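Local coordinates for hydroquinone dioxygenase small subunit (Pseudomonas sp., PDB 4ZXA), which probably acts, together with a large subunit, as a cupin-family dioxygenase that opens the ring of hydroquinone, at residues His79-Glu93 and Tyr138-Thr152. Residues are numbered along the deposited sequence; the frame is centred on the assembly and turned at random.
Sequences HDEFAIVMDGEVRVE and YRFEASRPGVILQQT
Phe82, Ile84 and Asp87 pair through their backbones with Gln151, Leu149 and Val147, and past a turn in each segment Arg91 and Glu93 pair with Glu141 and Arg139. Both ladders are antiparallel; Ile84 N to Leu149 O, at 2.7 Å, is nearly straight. The first ladder ends in a classic beta bulge, where Met86 and Asp87 both face Val147; between the ladders Gly88 passes Gly146 with their CA atoms 4.1 Å apart, where a CB on Gly88 would run into Gly146 CA and one on Gly146 into Asp87 O. One water accepts from Glu89 N and donates to Arg144 O across these turns.

Among the buried polar groups, the Glu81 carboxylate is gripped by three donors. Tyr138 OH reaches Glu81 OE1 at 2.8 Å from above the carboxylate plane, Thr152 OG1 meets the anti lone pair of Glu81 OE2 at 2.8 Å, and Gln150 NE2 adds a weak bond to Glu81 OE2 while also donating to Tyr138 OH. Replacing Glu81 by an alanine would probably leave the Tyr138 and Thr152 hydroxyls without their acceptor inside the protein. At the other end, Glu93 OE1 takes Arg139 NH2 on its syn lone pair at 2.7 Å, a salt bridge.

Apolar packing fills the space between the ladders. Ile148, with CG1 anti to its carbonyl carbon (chi1 -55°), sets CD1 over the centre of the Phe140 ring, 3.6 Å above its plane, whereas Val92 CG2 meets that ring's edge. On the outer side Met86 CG touches Leu149 CD1, next to Phe220 of the large subunit. Two sheets closing on an apolar interior in this way are characteristic of the cupin fold, a double-stranded beta-helix (jelly roll).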
# COMPACT_ATOMS: atom_id res chain seq x y z
N HIS A 79 -18.19 2.91 43.44
CA HIS A 79 -17.33 3.62 42.48
C HIS A 79 -18.17 4.14 41.32
O HIS A 79 -19.31 3.73 41.15
CB HIS A 79 -16.28 2.67 41.95
CG HIS A 79 -16.85 1.42 41.38
ND1 HIS A 79 -17.52 1.39 40.18
CD2 HIS A 79 -16.89 0.16 41.87
CE1 HIS A 79 -17.93 0.16 39.94
NE2 HIS A 79 -17.57 -0.61 40.96
N ASP A 80 -17.61 5.04 40.53
CA ASP A 80 -18.29 5.49 39.32
C ASP A 80 -18.66 4.36 38.35
O ASP A 80 -17.94 3.36 38.21
CB ASP A 80 -17.41 6.49 38.57
CG ASP A 80 -17.27 7.80 39.30
OD1 ASP A 80 -18.18 8.13 40.09
OD2 ASP A 80 -16.27 8.51 39.08
N GLU A 81 -19.80 4.54 37.68
CA GLU A 81 -20.25 3.68 36.59
C GLU A 81 -20.72 4.57 35.45
O GLU A 81 -20.91 5.78 35.64
CB GLU A 81 -21.39 2.77 37.03
CG GLU A 81 -20.99 1.67 37.98
CD GLU A 81 -22.18 1.05 38.69
OE1 GLU A 81 -22.94 1.80 39.33
OE2 GLU A 81 -22.36 -0.19 38.61
N PHE A 82 -20.93 4.00 34.28
CA PHE A 82 -21.39 4.80 33.16
C PHE A 82 -22.43 4.05 32.36
O PHE A 82 -22.41 2.82 32.30
CB PHE A 82 -20.22 5.18 32.28
CG PHE A 82 -19.15 5.95 32.98
CD1 PHE A 82 -19.21 7.34 33.04
CD2 PHE A 82 -18.10 5.30 33.61
CE1 PHE A 82 -18.23 8.07 33.70
CE2 PHE A 82 -17.11 6.01 34.27
CZ PHE A 82 -17.17 7.40 34.32
N ALA A 83 -23.34 4.78 31.73
CA ALA A 83 -24.37 4.15 30.90
C ALA A 83 -24.44 4.85 29.56
O ALA A 83 -24.46 6.09 29.50
CB ALA A 83 -25.72 4.20 31.59
N ILE A 84 -24.45 4.05 28.49
CA ILE A 84 -24.69 4.54 27.13
C ILE A 84 -25.99 3.96 26.62
O ILE A 84 -26.17 2.74 26.58
CB ILE A 84 -23.62 4.06 26.13
CG1 ILE A 84 -22.21 4.15 26.73
CG2 ILE A 84 -23.74 4.84 24.81
CD1 ILE A 84 -21.57 5.45 26.50
N VAL A 85 -26.89 4.83 26.20
CA VAL A 85 -28.13 4.37 25.59
C VAL A 85 -27.90 4.07 24.12
O VAL A 85 -27.62 4.97 23.33
CB VAL A 85 -29.24 5.40 25.74
CG1 VAL A 85 -30.45 5.01 24.87
CG2 VAL A 85 -29.62 5.53 27.20
N MET A 86 -28.01 2.80 23.76
CA MET A 86 -27.73 2.36 22.39
C MET A 86 -28.98 2.27 21.50
O MET A 86 -28.88 2.20 20.29
CB MET A 86 -26.96 1.03 22.41
CG MET A 86 -25.49 1.18 22.74
SD MET A 86 -24.53 1.94 21.40
CE MET A 86 -24.72 3.67 21.80
N ASP A 87 -30.15 2.28 22.13
CA ASP A 87 -31.42 2.29 21.43
C ASP A 87 -32.55 2.66 22.40
O ASP A 87 -32.48 2.35 23.59
CB ASP A 87 -31.70 0.93 20.80
CG ASP A 87 -33.02 0.89 20.05
OD1 ASP A 87 -33.43 1.93 19.48
OD2 ASP A 87 -33.65 -0.19 20.02
N GLY A 88 -33.58 3.33 21.89
CA GLY A 88 -34.72 3.66 22.72
C GLY A 88 -34.46 4.92 23.51
O GLY A 88 -33.63 5.75 23.13
N GLU A 89 -35.15 5.05 24.63
CA GLU A 89 -35.04 6.25 25.43
C GLU A 89 -35.21 5.93 26.91
O GLU A 89 -36.24 5.43 27.34
CB GLU A 89 -36.08 7.26 24.95
CG GLU A 89 -36.05 8.60 25.66
CD GLU A 89 -36.90 9.64 24.93
OE1 GLU A 89 -37.22 10.68 25.56
OE2 GLU A 89 -37.24 9.40 23.74
N VAL A 90 -34.17 6.20 27.69
CA VAL A 90 -34.24 5.87 29.10
C VAL A 90 -34.21 7.12 29.94
O VAL A 90 -33.47 8.06 29.65
CB VAL A 90 -33.09 4.93 29.50
CG1 VAL A 90 -33.19 4.59 30.98
CG2 VAL A 90 -33.12 3.67 28.67
N ARG A 91 -35.05 7.14 30.96
CA ARG A 91 -35.01 8.16 31.99
C ARG A 91 -34.22 7.58 33.16
O ARG A 91 -34.44 6.43 33.55
CB ARG A 91 -36.44 8.51 32.41
CG ARG A 91 -36.56 9.37 33.66
CD ARG A 91 -38.02 9.74 33.93
NE ARG A 91 -38.14 10.67 35.04
CZ ARG A 91 -38.21 10.29 36.31
NH1 ARG A 91 -38.19 8.99 36.60
NH2 ARG A 91 -38.30 11.19 37.29
N VAL A 92 -33.29 8.35 33.71
CA VAL A 92 -32.47 7.86 34.82
C VAL A 92 -32.69 8.76 36.04
O VAL A 92 -32.39 9.95 35.99
CB VAL A 92 -30.95 7.80 34.44
CG1 VAL A 92 -30.13 7.14 35.54
CG2 VAL A 92 -30.75 7.05 33.11
N GLU A 93 -33.23 8.18 37.12
CA GLU A 93 -33.48 8.91 38.36
C GLU A 93 -32.30 8.78 39.32
O GLU A 93 -31.76 7.69 39.49
CB GLU A 93 -34.70 8.35 39.09
CG GLU A 93 -36.04 8.67 38.48
CD GLU A 93 -37.13 7.74 39.00
OE1 GLU A 93 -37.33 7.66 40.23
OE2 GLU A 93 -37.79 7.07 38.16
N TYR A 138 -29.46 4.93 41.56
CA TYR A 138 -29.98 5.34 40.26
C TYR A 138 -30.98 4.33 39.74
O TYR A 138 -30.84 3.13 40.00
CB TYR A 138 -28.84 5.59 39.27
CG TYR A 138 -27.95 4.39 39.03
CD1 TYR A 138 -26.85 4.16 39.83
CD2 TYR A 138 -28.23 3.50 38.00
CE1 TYR A 138 -26.03 3.05 39.62
CE2 TYR A 138 -27.42 2.39 37.77
CZ TYR A 138 -26.31 2.17 38.58
OH TYR A 138 -25.50 1.06 38.37
N ARG A 139 -31.99 4.81 39.02
CA ARG A 139 -33.07 3.95 38.54
C ARG A 139 -33.40 4.28 37.08
O ARG A 139 -33.40 5.44 36.68
CB ARG A 139 -34.31 4.14 39.42
CG ARG A 139 -35.44 3.13 39.19
CD ARG A 139 -36.45 3.13 40.34
NE ARG A 139 -37.18 4.39 40.44
CZ ARG A 139 -38.27 4.57 41.20
NH1 ARG A 139 -38.76 3.56 41.91
NH2 ARG A 139 -38.87 5.75 41.24
N PHE A 140 -33.65 3.23 36.30
CA PHE A 140 -33.93 3.35 34.87
C PHE A 140 -35.44 3.28 34.56
O PHE A 140 -36.14 2.38 35.04
CB PHE A 140 -33.23 2.23 34.11
CG PHE A 140 -31.72 2.29 34.15
CD1 PHE A 140 -31.04 3.46 33.84
CD2 PHE A 140 -30.97 1.17 34.48
CE1 PHE A 140 -29.66 3.51 33.87
CE2 PHE A 140 -29.59 1.21 34.52
CZ PHE A 140 -28.93 2.38 34.21
N GLU A 141 -35.92 4.23 33.75
CA GLU A 141 -37.31 4.27 33.28
C GLU A 141 -37.38 4.17 31.77
O GLU A 141 -36.82 5.00 31.06
CB GLU A 141 -37.95 5.62 33.65
CG GLU A 141 -38.10 5.88 35.12
CD GLU A 141 -39.14 4.97 35.75
OE1 GLU A 141 -39.78 4.19 35.01
OE2 GLU A 141 -39.28 5.05 36.99
N ALA A 142 -38.12 3.19 31.25
CA ALA A 142 -38.22 3.02 29.81
C ALA A 142 -39.65 2.69 29.36
O ALA A 142 -40.17 1.62 29.68
CB ALA A 142 -37.25 1.94 29.33
N SER A 143 -40.26 3.60 28.61
CA SER A 143 -41.61 3.40 28.10
C SER A 143 -41.61 2.36 27.00
O SER A 143 -42.53 1.55 26.89
CB SER A 143 -42.19 4.71 27.54
OG SER A 143 -42.12 5.74 28.51
N ARG A 144 -40.57 2.41 26.17
CA ARG A 144 -40.42 1.48 25.05
C ARG A 144 -39.13 0.70 25.18
O ARG A 144 -38.16 1.19 25.75
CB ARG A 144 -40.46 2.23 23.72
CG ARG A 144 -41.71 3.09 23.55
CD ARG A 144 -41.96 3.48 22.09
NE ARG A 144 -43.11 4.38 21.97
CZ ARG A 144 -43.13 5.63 22.43
NH1 ARG A 144 -42.06 6.13 23.04
NH2 ARG A 144 -44.22 6.38 22.28
N PRO A 145 -39.10 -0.52 24.63
CA PRO A 145 -37.91 -1.36 24.74
C PRO A 145 -36.68 -0.66 24.14
O PRO A 145 -36.72 -0.16 23.01
CB PRO A 145 -38.28 -2.60 23.91
CG PRO A 145 -39.78 -2.61 23.86
CD PRO A 145 -40.17 -1.16 23.84
N GLY A 146 -35.60 -0.63 24.91
CA GLY A 146 -34.35 -0.05 24.45
C GLY A 146 -33.17 -0.85 24.95
O GLY A 146 -33.33 -1.88 25.60
N VAL A 147 -31.96 -0.36 24.65
CA VAL A 147 -30.73 -1.04 25.04
C VAL A 147 -29.77 -0.10 25.78
O VAL A 147 -29.46 0.99 25.29
CB VAL A 147 -30.03 -1.61 23.80
CG1 VAL A 147 -28.77 -2.30 24.21
CG2 VAL A 147 -30.96 -2.58 23.05
N ILE A 148 -29.32 -0.53 26.96
CA ILE A 148 -28.35 0.23 27.75
C ILE A 148 -27.02 -0.52 27.86
O ILE A 148 -26.99 -1.70 28.24
CB ILE A 148 -28.82 0.47 29.20
CG1 ILE A 148 -30.19 1.15 29.25
CG2 ILE A 148 -27.78 1.28 29.97
CD1 ILE A 148 -30.74 1.33 30.67
N LEU A 149 -25.92 0.16 27.52
CA LEU A 149 -24.58 -0.37 27.76
C LEU A 149 -24.06 0.21 29.05
O LEU A 149 -24.00 1.44 29.21
CB LEU A 149 -23.63 -0.00 26.63
CG LEU A 149 -23.48 -0.95 25.45
CD1 LEU A 149 -22.61 -0.31 24.38
CD2 LEU A 149 -22.87 -2.24 25.88
N GLN A 150 -23.67 -0.66 29.97
CA GLN A 150 -23.13 -0.20 31.24
C GLN A 150 -21.66 -0.61 31.40
O GLN A 150 -21.31 -1.79 31.28
CB GLN A 150 -23.97 -0.74 32.40
CG GLN A 150 -23.44 -0.35 33.77
CD GLN A 150 -24.55 -0.06 34.78
OE1 GLN A 150 -25.70 0.21 34.42
NE2 GLN A 150 -24.19 -0.10 36.07
N GLN A 151 -20.82 0.39 31.67
CA GLN A 151 -19.42 0.18 32.02
C GLN A 151 -19.25 0.12 33.54
O GLN A 151 -19.52 1.09 34.24
CB GLN A 151 -18.57 1.31 31.45
CG GLN A 151 -17.11 1.27 31.87
CD GLN A 151 -16.42 2.56 31.51
OE1 GLN A 151 -17.09 3.58 31.29
NE2 GLN A 151 -15.09 2.55 31.45
N THR A 152 -18.79 -1.02 34.04
CA THR A 152 -18.71 -1.19 35.48
C THR A 152 -17.77 -2.33 35.87
O THR A 152 -16.88 -2.69 35.09
CB THR A 152 -20.13 -1.41 36.10
OG1 THR A 152 -20.05 -1.37 37.53
CG2 THR A 152 -20.75 -2.74 35.65
O HOH W 1 -35.62 2.54 25.83